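Local coordinates for protein luciferase-like monooxygenase (Streptomyces bottropensis, PDB 4US5) that probably acts as a flavin-dependent monooxygenase of the bacterial luciferase family, using molecular oxygen to oxidise an organic substrate, at residues V93-H98 with F156-R161. Sequence-based numbering, arbitrary orientation.
Sequences VFRTLH and FTVSPR. With NA (sodium ion), chain P; NA (sodium ion), chain I.
Arg95 of helix 87-100 reaches out to the loop 156-161 and bonds to the carbonyl of Pro160. Its NE gives a hydrogen bond to Pro160 O at 3.1 Å, with an N-H...O angle of 155°. The oxygen lies at the edge of the guanidinium, near its plane, while NE sits tilted from the carbonyl plane. Bends at chi2 (-143°) and chi3 (72°) turn the arginine chain to bring NE there. A water ties the same corner together: it donates to Arg95 O and Pro160 O (2.7 Å) and accepts from Arg95 NH2. That nitrogen also bonds to Gly164 O, further along the same loop, so NE and NH2 are both held and the group's rotation is limited.

The tight part is the Pro160 ring, set against the helix after a cis peptide bond. Its CD lies 3.5 Å from Thr96 OG1 and 3.8 Å from Arg95 CB. Thr96 OG1 itself bonds back to Glu92 O in its own helix. Val158 adds a smaller touch, its CG1 3.9 Å from Arg95 CD. The loose side is Arg161, which is exposed and gives little to the helix; its side chain packs on Ile52 of the second subunit. The CB of Ser159 points away from the helix, and its OG binds a sodium ion, 2.7 Å off, together with backbone oxygens of His48, Glu51 and Asn54 of the second subunit. The arrangement joins an outer helix of the luciferase-like TIM barrel to the long loop before strand 167-172, at the dimer interface.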
loop_
_atom_site.group_PDB
_atom_site.type_symbol
_atom_site.label_atom_id
_atom_site.label_comp_id
_atom_site.label_asym_id
_atom_site.label_seq_id
_atom_site.Cartn_x
_atom_site.Cartn_y
_atom_site.Cartn_z
ATOM N N VAL B 93 1.146 -5.033 6.359
ATOM C CA VAL B 93 1.129 -3.766 5.612
ATOM C C VAL B 93 1.660 -2.629 6.493
ATOM O O VAL B 93 2.505 -1.840 6.074
ATOM C CB VAL B 93 -0.307 -3.474 5.105
ATOM C CG1 VAL B 93 -0.476 -2.036 4.632
ATOM C CG2 VAL B 93 -0.673 -4.442 3.961
ATOM N N PHE B 94 1.159 -2.544 7.714
ATOM C CA PHE B 94 1.505 -1.436 8.554
ATOM C C PHE B 94 2.868 -1.598 9.197
ATOM O O PHE B 94 3.513 -0.609 9.487
ATOM C CB PHE B 94 0.373 -1.079 9.513
ATOM C CG PHE B 94 -0.742 -0.291 8.829
ATOM C CD1 PHE B 94 -1.605 -0.924 7.956
ATOM C CD2 PHE B 94 -0.795 1.063 8.930
ATOM C CE1 PHE B 94 -2.572 -0.206 7.280
ATOM C CE2 PHE B 94 -1.747 1.804 8.252
ATOM C CZ PHE B 94 -2.627 1.181 7.402
ATOM N N ARG B 95 3.327 -2.844 9.385
ATOM C CA ARG B 95 4.715 -3.070 9.741
ATOM C C ARG B 95 5.675 -2.617 8.629
ATOM O O ARG B 95 6.764 -2.131 8.915
ATOM C CB ARG B 95 4.974 -4.556 10.102
ATOM C CG ARG B 95 4.372 -4.993 11.453
ATOM C CD ARG B 95 5.270 -5.969 12.184
ATOM N NE ARG B 95 6.372 -5.165 12.632
ATOM C CZ ARG B 95 6.399 -4.493 13.779
ATOM N NH1 ARG B 95 5.449 -4.640 14.696
ATOM N NH2 ARG B 95 7.408 -3.699 14.011
ATOM N N THR B 96 5.292 -2.844 7.383
ATOM C CA THR B 96 6.103 -2.398 6.247
ATOM C C THR B 96 6.175 -0.860 6.242
ATOM O O THR B 96 7.259 -0.271 6.141
ATOM C CB THR B 96 5.531 -2.950 4.897
ATOM O OG1 THR B 96 5.400 -4.389 4.972
ATOM C CG2 THR B 96 6.429 -2.569 3.747
ATOM N N LEU B 97 5.048 -0.194 6.491
ATOM C CA LEU B 97 5.043 1.257 6.604
ATOM C C LEU B 97 5.939 1.718 7.729
ATOM O O LEU B 97 6.713 2.654 7.566
ATOM C CB LEU B 97 3.607 1.786 6.774
ATOM C CG LEU B 97 2.718 1.721 5.513
ATOM C CD1 LEU B 97 1.259 1.920 5.855
ATOM C CD2 LEU B 97 3.132 2.749 4.489
ATOM N N HIS B 98 5.826 1.045 8.879
ATOM C CA HIS B 98 6.643 1.396 10.048
ATOM C C HIS B 98 8.128 1.210 9.739
ATOM O O HIS B 98 8.951 2.005 10.180
ATOM C CB HIS B 98 6.196 0.563 11.245
ATOM C CG HIS B 98 7.089 0.660 12.435
ATOM N ND1 HIS B 98 7.104 1.766 13.255
ATOM C CD2 HIS B 98 7.936 -0.241 12.994
ATOM C CE1 HIS B 98 7.944 1.554 14.256
ATOM N NE2 HIS B 98 8.480 0.348 14.107
ATOM N N PHE B 156 4.872 -18.301 13.795
ATOM C CA PHE B 156 5.611 -17.673 12.700
ATOM C C PHE B 156 5.848 -16.204 13.008
ATOM O O PHE B 156 5.210 -15.649 13.901
ATOM C CB PHE B 156 4.855 -17.855 11.370
ATOM C CG PHE B 156 3.420 -17.378 11.408
ATOM C CD1 PHE B 156 3.128 -16.029 11.356
ATOM C CD2 PHE B 156 2.361 -18.283 11.499
ATOM C CE1 PHE B 156 1.824 -15.589 11.403
ATOM C CE2 PHE B 156 1.044 -17.848 11.547
ATOM C CZ PHE B 156 0.774 -16.482 11.494
ATOM N N THR B 157 6.747 -15.578 12.261
ATOM C CA THR B 157 7.038 -14.144 12.426
ATOM C C THR B 157 6.182 -13.263 11.518
ATOM O O THR B 157 5.764 -13.670 10.431
ATOM C CB THR B 157 8.523 -13.843 12.163
ATOM O OG1 THR B 157 8.862 -14.174 10.800
ATOM C CG2 THR B 157 9.397 -14.650 13.135
ATOM N N VAL B 158 5.943 -12.043 11.964
ATOM C CA VAL B 158 5.219 -11.070 11.193
ATOM C C VAL B 158 6.238 -10.110 10.586
ATOM O O VAL B 158 6.774 -9.222 11.271
ATOM C CB VAL B 158 4.193 -10.334 12.069
ATOM C CG1 VAL B 158 3.446 -9.302 11.260
ATOM C CG2 VAL B 158 3.209 -11.352 12.671
ATOM N N SER B 159 6.516 -10.300 9.305
ATOM C CA SER B 159 7.479 -9.479 8.608
ATOM C C SER B 159 6.927 -8.131 8.242
ATOM O O SER B 159 5.726 -7.974 8.035
ATOM C CB SER B 159 7.890 -10.128 7.294
ATOM O OG SER B 159 8.310 -11.436 7.464
ATOM N N PRO B 160 7.787 -7.130 8.135
ATOM C CA PRO B 160 9.162 -7.074 8.569
ATOM C C PRO B 160 9.220 -6.721 10.046
ATOM O O PRO B 160 8.534 -5.780 10.478
ATOM C CB PRO B 160 9.755 -5.955 7.731
ATOM C CG PRO B 160 8.599 -5.093 7.337
ATOM C CD PRO B 160 7.368 -5.904 7.416
ATOM N N ARG B 161 10.034 -7.443 10.804
ATOM C CA ARG B 161 10.238 -7.142 12.225
ATOM C C ARG B 161 11.137 -5.945 12.419
ATOM O O ARG B 161 12.191 -5.853 11.812
ATOM C CB ARG B 161 10.888 -8.344 12.936
ATOM C CG ARG B 161 10.125 -9.645 12.804
ATOM C CD ARG B 161 10.747 -10.787 13.630
ATOM N NE ARG B 161 12.140 -11.028 13.284
ATOM C CZ ARG B 161 12.884 -12.009 13.786
ATOM N NH1 ARG B 161 12.381 -12.867 14.668
ATOM N NH2 ARG B 161 14.148 -12.136 13.394
HETATM NA NA NA P . 5.046 3.733 13.299
HETATM NA NA NA I . 9.125 -12.054 4.957
HETATM O O HOH W 1 8.158 -3.168 11.172
HETATM O O HOH W 2 4.332 4.760 15.909
#